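Local coordinates for ferulic acid esterase, AmCE1/Fae1A (Anaeromyces mucronatus, PDB 5CXX), which probably hydrolyses feruloyl esters such as those of plant cell-wall polysaccharides, and is seen here holding ferulic acid in its ligand pocket, at residues Y60-L65 with A159-Y164; S71-E74 with T78-I81; V97-Y102 with D123-E128. One frame throughout, in Å; residues are numbered along the deposited sequence. Where two conformers were deposited one is given.

Contact 1 (Y60-L65 with A159-Y164). With FER (3-(4-hydroxy-3-methoxyphenyl)-2-propenoic acid), chain D.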
loop_
_atom_site.group_PDB
_atom_site.type_symbol
_atom_site.label_atom_id
_atom_site.label_comp_id
_atom_site.label_asym_id
_atom_site.label_seq_id
_atom_site.Cartn_x
_atom_site.Cartn_y
_atom_site.Cartn_z
ATOM N N TYR A 60 3.333 5.288 1.888
ATOM C CA TYR A 60 1.905 5.337 2.247
ATOM C C TYR A 60 1.344 3.937 2.195
ATOM O O TYR A 60 1.495 3.283 1.154
ATOM C CB TYR A 60 1.168 6.245 1.239
ATOM C CG TYR A 60 1.675 7.657 1.237
ATOM C CD1 TYR A 60 1.175 8.551 2.167
ATOM C CD2 TYR A 60 2.688 8.063 0.353
ATOM C CE1 TYR A 60 1.649 9.862 2.205
ATOM C CE2 TYR A 60 3.173 9.368 0.387
ATOM C CZ TYR A 60 2.655 10.249 1.354
ATOM O OH TYR A 60 3.158 11.573 1.385
ATOM N N TYR A 61 0.757 3.458 3.302
ATOM C CA TYR A 61 0.331 2.045 3.417
ATOM C C TYR A 61 -1.178 2.003 3.663
ATOM O O TYR A 61 -1.647 2.534 4.696
ATOM C CB TYR A 61 1.114 1.444 4.593
ATOM C CG TYR A 61 1.102 -0.082 4.729
ATOM C CD1 TYR A 61 0.326 -0.933 3.909
ATOM C CD2 TYR A 61 1.898 -0.663 5.718
ATOM C CE1 TYR A 61 0.410 -2.327 4.088
ATOM C CE2 TYR A 61 1.966 -2.071 5.875
ATOM C CZ TYR A 61 1.200 -2.860 5.057
ATOM O OH TYR A 61 1.254 -4.226 5.201
ATOM N N LEU A 62 -1.911 1.413 2.723
ATOM C CA LEU A 62 -3.374 1.530 2.644
ATOM C C LEU A 62 -4.071 0.279 3.160
ATOM O O LEU A 62 -3.848 -0.817 2.653
ATOM C CB LEU A 62 -3.787 1.767 1.167
ATOM C CG LEU A 62 -3.007 2.859 0.398
ATOM C CD1 LEU A 62 -3.759 3.120 -0.896
ATOM C CD2 LEU A 62 -2.871 4.190 1.191
ATOM N N HIS A 63 -5.000 0.452 4.135
ATOM C CA HIS A 63 -5.816 -0.656 4.584
ATOM C C HIS A 63 -6.844 -1.140 3.585
ATOM O O HIS A 63 -7.036 -0.562 2.508
ATOM C CB HIS A 63 -6.540 -0.194 5.868
ATOM C CG HIS A 63 -7.505 0.958 5.650
ATOM N ND1 HIS A 63 -8.735 0.783 5.042
ATOM C CD2 HIS A 63 -7.413 2.272 5.973
ATOM C CE1 HIS A 63 -9.375 1.954 5.003
ATOM N NE2 HIS A 63 -8.590 2.876 5.551
ATOM N N GLY A 64 -7.532 -2.209 3.964
ATOM C CA GLY A 64 -8.538 -2.812 3.110
ATOM C C GLY A 64 -9.965 -2.323 3.348
ATOM O O GLY A 64 -10.234 -1.333 4.079
ATOM N N LEU A 65 -10.892 -3.015 2.707
ATOM C CA LEU A 65 -12.279 -2.613 2.763
ATOM C C LEU A 65 -12.754 -2.678 4.215
ATOM O O LEU A 65 -12.380 -3.574 4.979
ATOM C CB LEU A 65 -13.151 -3.588 1.904
ATOM C CG LEU A 65 -14.402 -3.059 1.252
ATOM C CD1 LEU A 65 -14.043 -1.979 0.223
ATOM C CD2 LEU A 65 -15.191 -4.243 0.677
ATOM N N ALA A 159 -4.692 -2.537 -1.657
ATOM C CA ALA A 159 -3.736 -3.010 -2.664
ATOM C C ALA A 159 -4.269 -2.752 -4.106
ATOM O O ALA A 159 -3.484 -2.417 -5.004
ATOM C CB ALA A 159 -3.504 -4.515 -2.456
ATOM N N ARG A 160 -5.565 -2.956 -4.325
ATOM C CA ARG A 160 -6.181 -2.519 -5.564
ATOM C C ARG A 160 -5.951 -1.025 -5.778
ATOM O O ARG A 160 -5.564 -0.583 -6.882
ATOM C CB ARG A 160 -7.692 -2.876 -5.528
ATOM C CG ARG A 160 -8.520 -1.849 -6.298
ATOM C CD ARG A 160 -9.995 -2.345 -6.474
ATOM N NE ARG A 160 -10.820 -1.181 -6.740
ATOM C CZ ARG A 160 -12.079 -1.299 -7.189
ATOM N NH1 ARG A 160 -12.609 -2.508 -7.440
ATOM N NH2 ARG A 160 -12.812 -0.193 -7.369
ATOM N N THR A 161 -6.134 -0.250 -4.693
ATOM C CA THR A 161 -6.027 1.187 -4.832
ATOM C C THR A 161 -4.563 1.567 -5.075
ATOM O O THR A 161 -4.271 2.471 -5.881
ATOM C CB THR A 161 -6.578 1.873 -3.536
ATOM O OG1 THR A 161 -7.974 1.477 -3.443
ATOM C CG2 THR A 161 -6.470 3.416 -3.641
ATOM N N SER A 162 -3.637 0.878 -4.409
ATOM C CA SER A 162 -2.199 1.149 -4.634
ATOM C C SER A 162 -1.786 0.866 -6.074
ATOM O O SER A 162 -1.019 1.632 -6.676
ATOM C CB SER A 162 -1.326 0.300 -3.695
ATOM O OG SER A 162 -1.494 0.703 -2.360
ATOM N N LEU A 163 -2.288 -0.239 -6.646
ATOM C CA LEU A 163 -1.916 -0.552 -8.028
ATOM C C LEU A 163 -2.519 0.467 -9.006
ATOM O O LEU A 163 -1.858 0.893 -9.960
ATOM C CB LEU A 163 -2.436 -1.948 -8.433
ATOM C CG LEU A 163 -1.565 -3.068 -7.880
ATOM C CD1 LEU A 163 -2.303 -4.453 -8.006
ATOM C CD2 LEU A 163 -0.207 -3.147 -8.648
ATOM N N TYR A 164 -3.777 0.853 -8.746
ATOM C CA TYR A 164 -4.435 1.819 -9.626
ATOM C C TYR A 164 -3.648 3.136 -9.630
ATOM O O TYR A 164 -3.353 3.717 -10.688
ATOM C CB TYR A 164 -5.883 2.013 -9.131
ATOM C CG TYR A 164 -6.643 3.110 -9.831
ATOM C CD1 TYR A 164 -6.897 3.042 -11.199
ATOM C CD2 TYR A 164 -7.187 4.134 -9.076
ATOM C CE1 TYR A 164 -7.636 4.045 -11.819
ATOM C CE2 TYR A 164 -7.949 5.162 -9.707
ATOM C CZ TYR A 164 -8.117 5.098 -11.072
ATOM O OH TYR A 164 -8.880 6.083 -11.688
HETATM C C4 FER D . -14.887 -7.643 -3.797
HETATM C C5 FER D . -14.434 -8.562 -2.807
HETATM C C6 FER D . -13.560 -8.143 -1.848
HETATM C C3 FER D . -14.346 -6.344 -3.808
HETATM C C2 FER D . -13.488 -5.897 -2.839
HETATM C C1 FER D . -13.074 -6.793 -1.871
HETATM C C10 FER D . -14.102 -4.353 -4.932
HETATM C C7 FER D . -12.156 -6.295 -0.806
HETATM C C8 FER D . -11.931 -6.920 0.362
HETATM C C9 FER D . -10.959 -6.282 1.352
HETATM O O1 FER D . -10.376 -5.174 1.126
HETATM O O2 FER D . -10.762 -6.870 2.447
HETATM O O4 FER D . -15.754 -7.948 -4.802
HETATM O O3 FER D . -14.826 -5.573 -4.825
#
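L62, at the end of strand 58-62, comes up against the first turns of helix 157-168, where the backbones are nearest between L62 CA and A159 CA, 7.0 Å apart. L62 packs the strand on the helix, while the next residues, G64 and L65, line the ferulic acid pocket. L62 carries its CG beside the backbone N (chi1 -48°), and from there the branch CD1 reaches the helix. CD1 lies 3.9 Å from T161 CG2, the two side chains crossing nearly at right angles. T161 OG1 bonds back to M157 O, leaving the methyl to face L62. Of the two hydroxyls only that of S162 approaches the leucine: in the conformer given here, one of two, S162 OG stands 3.6 Å from L62 CD1 and bonds to G158 O. Past the strand, H63 ND1 donates in its ring plane to G64 O at 2.8 Å, meeting a lone pair in the carbonyl plane, a bond that fixes the imidazole against the loop. L65 then offers its backbone N to FER O1, 2.7 Å away and almost straight (172°), while L65 CD2 lies 4.0 Å from FER C7. From the helix side R160 NH1, itself bonded to P183 O, reaches to 3.5 Å from the methoxy carbon FER C10. With M157 N also donating to the bound ferulic acid, the two backbone amides are consistent with the oxyanion hole of an alpha/beta-hydrolase, set between the loop after a strand and the helix behind a probable nucleophile elbow.

Contact 2 (S71-E74 with T78-I81)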
loop_
_atom_site.group_PDB
_atom_site.type_symbol
_atom_site.label_atom_id
_atom_site.label_comp_id
_atom_site.label_asym_id
_atom_site.label_seq_id
_atom_site.Cartn_x
_atom_site.Cartn_y
_atom_site.Cartn_z
ATOM N N SER A 71 -5.967 0.196 11.246
ATOM C CA SER A 71 -6.088 -1.216 11.023
ATOM C C SER A 71 -4.752 -1.907 10.695
ATOM O O SER A 71 -4.551 -3.040 11.141
ATOM C CB SER A 71 -7.091 -1.454 9.850
ATOM O OG SER A 71 -8.361 -0.974 10.284
ATOM N N MET A 72 -3.839 -1.212 10.015
ATOM C CA MET A 72 -2.565 -1.886 9.712
ATOM C C MET A 72 -1.633 -1.931 10.937
ATOM O O MET A 72 -0.572 -2.535 10.850
ATOM C CB MET A 72 -1.880 -1.208 8.498
ATOM C CG MET A 72 -2.745 -1.323 7.200
ATOM S SD MET A 72 -3.465 -2.935 6.849
ATOM C CE MET A 72 -2.028 -3.868 6.473
ATOM N N LEU A 73 -2.096 -1.387 12.079
ATOM C CA LEU A 73 -1.289 -1.491 13.316
ATOM C C LEU A 73 -1.741 -2.650 14.173
ATOM O O LEU A 73 -1.174 -2.884 15.266
ATOM C CB LEU A 73 -1.346 -0.194 14.139
ATOM C CG LEU A 73 -0.735 1.027 13.430
ATOM C CD1 LEU A 73 -1.158 2.294 14.186
ATOM C CD2 LEU A 73 0.843 0.880 13.314
ATOM N N GLU A 74 -2.786 -3.381 13.739
ATOM C CA GLU A 74 -3.282 -4.469 14.567
ATOM C C GLU A 74 -2.414 -5.706 14.617
ATOM O O GLU A 74 -2.703 -6.610 15.418
ATOM C CB GLU A 74 -4.707 -4.883 14.111
ATOM C CG GLU A 74 -5.774 -3.839 14.428
ATOM C CD GLU A 74 -5.969 -3.539 15.923
ATOM O OE1 GLU A 74 -5.531 -4.304 16.824
ATOM O OE2 GLU A 74 -6.640 -2.511 16.208
ATOM N N THR A 78 3.818 -4.137 10.734
ATOM C CA THR A 78 3.955 -2.842 10.060
ATOM C C THR A 78 5.070 -2.030 10.694
ATOM O O THR A 78 5.911 -1.415 9.999
ATOM C CB THR A 78 2.606 -2.081 10.130
ATOM O OG1 THR A 78 1.634 -2.877 9.418
ATOM C CG2 THR A 78 2.657 -0.655 9.503
ATOM N N LEU A 79 5.031 -1.950 12.026
ATOM C CA LEU A 79 6.089 -1.220 12.748
ATOM C C LEU A 79 7.387 -1.997 12.838
ATOM O O LEU A 79 8.454 -1.371 12.932
ATOM C CB LEU A 79 5.630 -0.896 14.194
ATOM C CG LEU A 79 4.433 0.035 14.300
ATOM C CD1 LEU A 79 3.981 0.125 15.786
ATOM C CD2 LEU A 79 4.768 1.434 13.724
ATOM N N ALA A 80 7.342 -3.326 12.865
ATOM C CA ALA A 80 8.599 -4.063 13.144
ATOM C C ALA A 80 9.455 -4.265 11.902
ATOM O O ALA A 80 10.684 -4.207 11.989
ATOM C CB ALA A 80 8.306 -5.431 13.775
ATOM N N ILE A 81 8.830 -4.540 10.767
ATOM C CA ILE A 81 9.610 -4.933 9.584
ATOM C C ILE A 81 10.617 -3.873 9.101
ATOM O O ILE A 81 11.806 -4.213 8.889
ATOM C CB ILE A 81 8.633 -5.336 8.430
ATOM C CG1 ILE A 81 8.139 -6.783 8.684
ATOM C CG2 ILE A 81 9.332 -5.218 7.037
ATOM C CD1 ILE A 81 6.982 -7.228 7.710
#
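T78 meets M72 O chiefly through its hydroxyl OG1, with CB close by. That CB lies 3.3 Å from M72 O. OG1, set beside its own backbone N (chi1 -62°), takes the polar role: it donates to M72 O at 2.7 Å, with the donor tilted 26° from the carbonyl plane. CG2, the other branch, lies 4.0 Å from M72 O and only grazes L73 CD2, which is 4.5 Å from T78 CG2. One residue further along each segment the contact turns wholly hydrocarbon. L73 CD2 packs 3.8 Å from L79 CG and also touches both methyls of L79, the two leucines crossing at a slant. Y61 of strand 58-62, in the central sheet, touches both M72 and T78, while M72 also packs on W255 and I258 of helix 255-266. The direction of the hydroxyl bond is set, because the acceptor is a carbonyl: a buried threonine proton is spent on the oxygen of a 3-10 residue, and a single polar bond is combined with leucine packing that is partly open to solvent.

Contact 3 (V97-Y102 with D123-E128)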
loop_
_atom_site.group_PDB
_atom_site.type_symbol
_atom_site.label_atom_id
_atom_site.label_comp_id
_atom_site.label_asym_id
_atom_site.label_seq_id
_atom_site.Cartn_x
_atom_site.Cartn_y
_atom_site.Cartn_z
ATOM N N VAL A 97 3.150 6.387 6.542
ATOM C CA VAL A 97 1.839 7.044 6.715
ATOM C C VAL A 97 0.737 6.016 6.499
ATOM O O VAL A 97 0.732 5.317 5.486
ATOM C CB VAL A 97 1.699 8.229 5.725
ATOM C CG1 VAL A 97 0.268 8.897 5.830
ATOM C CG2 VAL A 97 2.822 9.297 5.979
ATOM N N LEU A 98 -0.188 5.933 7.448
ATOM C CA LEU A 98 -1.370 5.031 7.327
ATOM C C LEU A 98 -2.601 5.917 7.170
ATOM O O LEU A 98 -3.139 6.469 8.155
ATOM C CB LEU A 98 -1.547 4.136 8.552
ATOM C CG LEU A 98 -0.297 3.409 9.050
ATOM C CD1 LEU A 98 -0.675 2.504 10.252
ATOM C CD2 LEU A 98 0.325 2.600 7.888
ATOM N N PRO A 99 -3.073 6.096 5.934
ATOM C CA PRO A 99 -4.276 6.921 5.730
ATOM C C PRO A 99 -5.554 6.150 6.076
ATOM O O PRO A 99 -5.563 4.936 6.212
ATOM C CB PRO A 99 -4.277 7.221 4.226
ATOM C CG PRO A 99 -2.815 6.931 3.779
ATOM C CD PRO A 99 -2.437 5.718 4.650
ATOM N N ASP A 100 -6.622 6.948 6.203
ATOM C CA ASP A 100 -7.978 6.410 6.045
ATOM C C ASP A 100 -8.302 6.451 4.564
ATOM O O ASP A 100 -8.316 7.540 3.954
ATOM C CB ASP A 100 -8.931 7.291 6.872
ATOM C CG ASP A 100 -10.400 6.919 6.683
ATOM O OD1 ASP A 100 -10.708 6.018 5.863
ATOM O OD2 ASP A 100 -11.228 7.570 7.409
ATOM N N VAL A 101 -8.410 5.281 3.942
ATOM C CA VAL A 101 -8.473 5.185 2.478
ATOM C C VAL A 101 -9.890 5.444 1.947
ATOM O O VAL A 101 -10.064 5.699 0.753
ATOM C CB VAL A 101 -8.006 3.775 2.010
ATOM C CG1 VAL A 101 -7.894 3.692 0.439
ATOM C CG2 VAL A 101 -6.651 3.526 2.661
ATOM N N TYR A 102 -10.877 5.448 2.846
ATOM C CA TYR A 102 -12.265 5.639 2.356
ATOM C C TYR A 102 -12.534 7.135 2.326
ATOM O O TYR A 102 -12.808 7.775 3.351
ATOM C CB TYR A 102 -13.268 4.900 3.263
ATOM C CG TYR A 102 -14.702 5.090 2.770
ATOM C CD1 TYR A 102 -15.032 4.720 1.446
ATOM C CD2 TYR A 102 -15.677 5.677 3.585
ATOM C CE1 TYR A 102 -16.311 4.951 0.974
ATOM C CE2 TYR A 102 -16.993 5.897 3.108
ATOM C CZ TYR A 102 -17.292 5.542 1.810
ATOM O OH TYR A 102 -18.559 5.744 1.374
ATOM N N ASP A 123 -11.863 4.466 -4.595
ATOM C CA ASP A 123 -11.349 4.979 -5.883
ATOM C C ASP A 123 -10.977 6.442 -5.768
ATOM O O ASP A 123 -9.971 6.907 -6.345
ATOM C CB ASP A 123 -12.390 4.829 -7.005
ATOM C CG ASP A 123 -12.863 3.387 -7.204
ATOM O OD1 ASP A 123 -12.068 2.486 -6.832
ATOM O OD2 ASP A 123 -13.971 3.216 -7.746
ATOM N N ASN A 124 -11.745 7.210 -4.989
ATOM C CA ASN A 124 -11.506 8.629 -4.891
ATOM C C ASN A 124 -10.269 8.963 -4.084
ATOM O O ASN A 124 -9.828 10.130 -4.054
ATOM C CB ASN A 124 -12.762 9.317 -4.257
ATOM C CG ASN A 124 -12.803 10.783 -4.557
ATOM O OD1 ASN A 124 -12.581 11.201 -5.717
ATOM N ND2 ASN A 124 -13.180 11.585 -3.554
ATOM N N PHE A 125 -9.692 7.961 -3.427
ATOM C CA PHE A 125 -8.488 8.158 -2.656
ATOM C C PHE A 125 -7.319 8.652 -3.533
ATOM O O PHE A 125 -6.440 9.338 -3.002
ATOM C CB PHE A 125 -8.072 6.853 -1.926
ATOM C CG PHE A 125 -6.916 7.106 -0.973
ATOM C CD1 PHE A 125 -7.137 7.826 0.208
ATOM C CD2 PHE A 125 -5.628 6.691 -1.278
ATOM C CE1 PHE A 125 -6.072 8.148 1.053
ATOM C CE2 PHE A 125 -4.591 6.986 -0.450
ATOM C CZ PHE A 125 -4.791 7.704 0.748
ATOM N N ILE A 126 -7.363 8.385 -4.841
ATOM C CA ILE A 126 -6.311 8.968 -5.699
ATOM C C ILE A 126 -6.291 10.496 -5.568
ATOM O O ILE A 126 -5.229 11.103 -5.479
ATOM C CB ILE A 126 -6.481 8.524 -7.163
ATOM C CG1 ILE A 126 -5.280 9.015 -8.008
ATOM C CG2 ILE A 126 -7.794 9.104 -7.793
ATOM C CD1 ILE A 126 -5.284 8.310 -9.409
ATOM N N ASN A 127 -7.445 11.129 -5.416
ATOM C CA ASN A 127 -7.510 12.557 -5.255
ATOM C C ASN A 127 -7.098 12.999 -3.825
ATOM O O ASN A 127 -6.362 13.981 -3.662
ATOM C CB ASN A 127 -8.938 13.071 -5.586
ATOM C CG ASN A 127 -9.270 12.798 -7.040
ATOM O OD1 ASN A 127 -8.449 13.156 -7.894
ATOM N ND2 ASN A 127 -10.366 12.085 -7.337
ATOM N N GLU A 128 -7.541 12.230 -2.823
ATOM C CA GLU A 128 -7.146 12.506 -1.411
ATOM C C GLU A 128 -5.633 12.446 -1.264
ATOM O O GLU A 128 -5.034 13.357 -0.690
ATOM C CB GLU A 128 -7.802 11.467 -0.468
ATOM C CG GLU A 128 -7.418 11.658 1.024
ATOM C CD GLU A 128 -7.970 12.982 1.574
ATOM O OE1 GLU A 128 -8.858 13.603 0.934
ATOM O OE2 GLU A 128 -7.493 13.418 2.646
#
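F125 of helix 125-140 projects against P99 and V101, and nearly all the tight packing belongs to its ring. With CG anti to the backbone N (chi1 -172°), the ring reaches across to P99, whose CB lies 3.5 Å from F125 CZ; the two side chains cross almost perpendicularly. At the other end of the ring, V101 CG1 makes an off-centre CH-pi contact, 4.3 Å from the F125 centroid and 28° off the ring normal. The carbonyl V101 O lies 3.5 Å from F125 CB, and D100 O, which R40 also engages, approaches obliquely at 3.7 Å from F125 CE1. L62 and T161 pack on the same buried ring, which thus joins helix 125-140 to strand 58-62 and helix 157-168. Helix 125-140 lies on the beta-alpha-beta crossover from strand 95-99 to strand 150-155, one of the repeated connections of the alpha/beta-hydrolase fold. Beyond P99 the chain is shaped by an Asx turn, D100 OD1 accepting from Y102 N at 3.1 Å from above the carboxylate plane. Here the contact slackens: D100 and Y102 are partly exposed, and Y102 turns away from the helix, its hydroxyl bonded to V110 N. N127, also partly exposed, donates through ND2 to OD1 of buried N124 at 2.9 Å, within its own amide plane but above that of N124, and K105 NZ binds the same oxygen.

In the fold
Read from the N terminus, the chain enters contact 1 on strand 58-62 and completes it only at helix 157-168, so this contact spans the other two. Within that long excursion contact 2 closes first, a short turn tying 71-74 to the start of helix 77-87; the chain then forms strand 95-99 and closes contact 3 at 123-128, in series with contact 2. Strands 58-62 and 95-99 are neighbours in the central sheet, where Y61 N probably bonds to V97 O. A salt bridge from R160 to D123 joins contacts 1 and 3, M72 rests against Y61, and L73 packs on L98, linking all three.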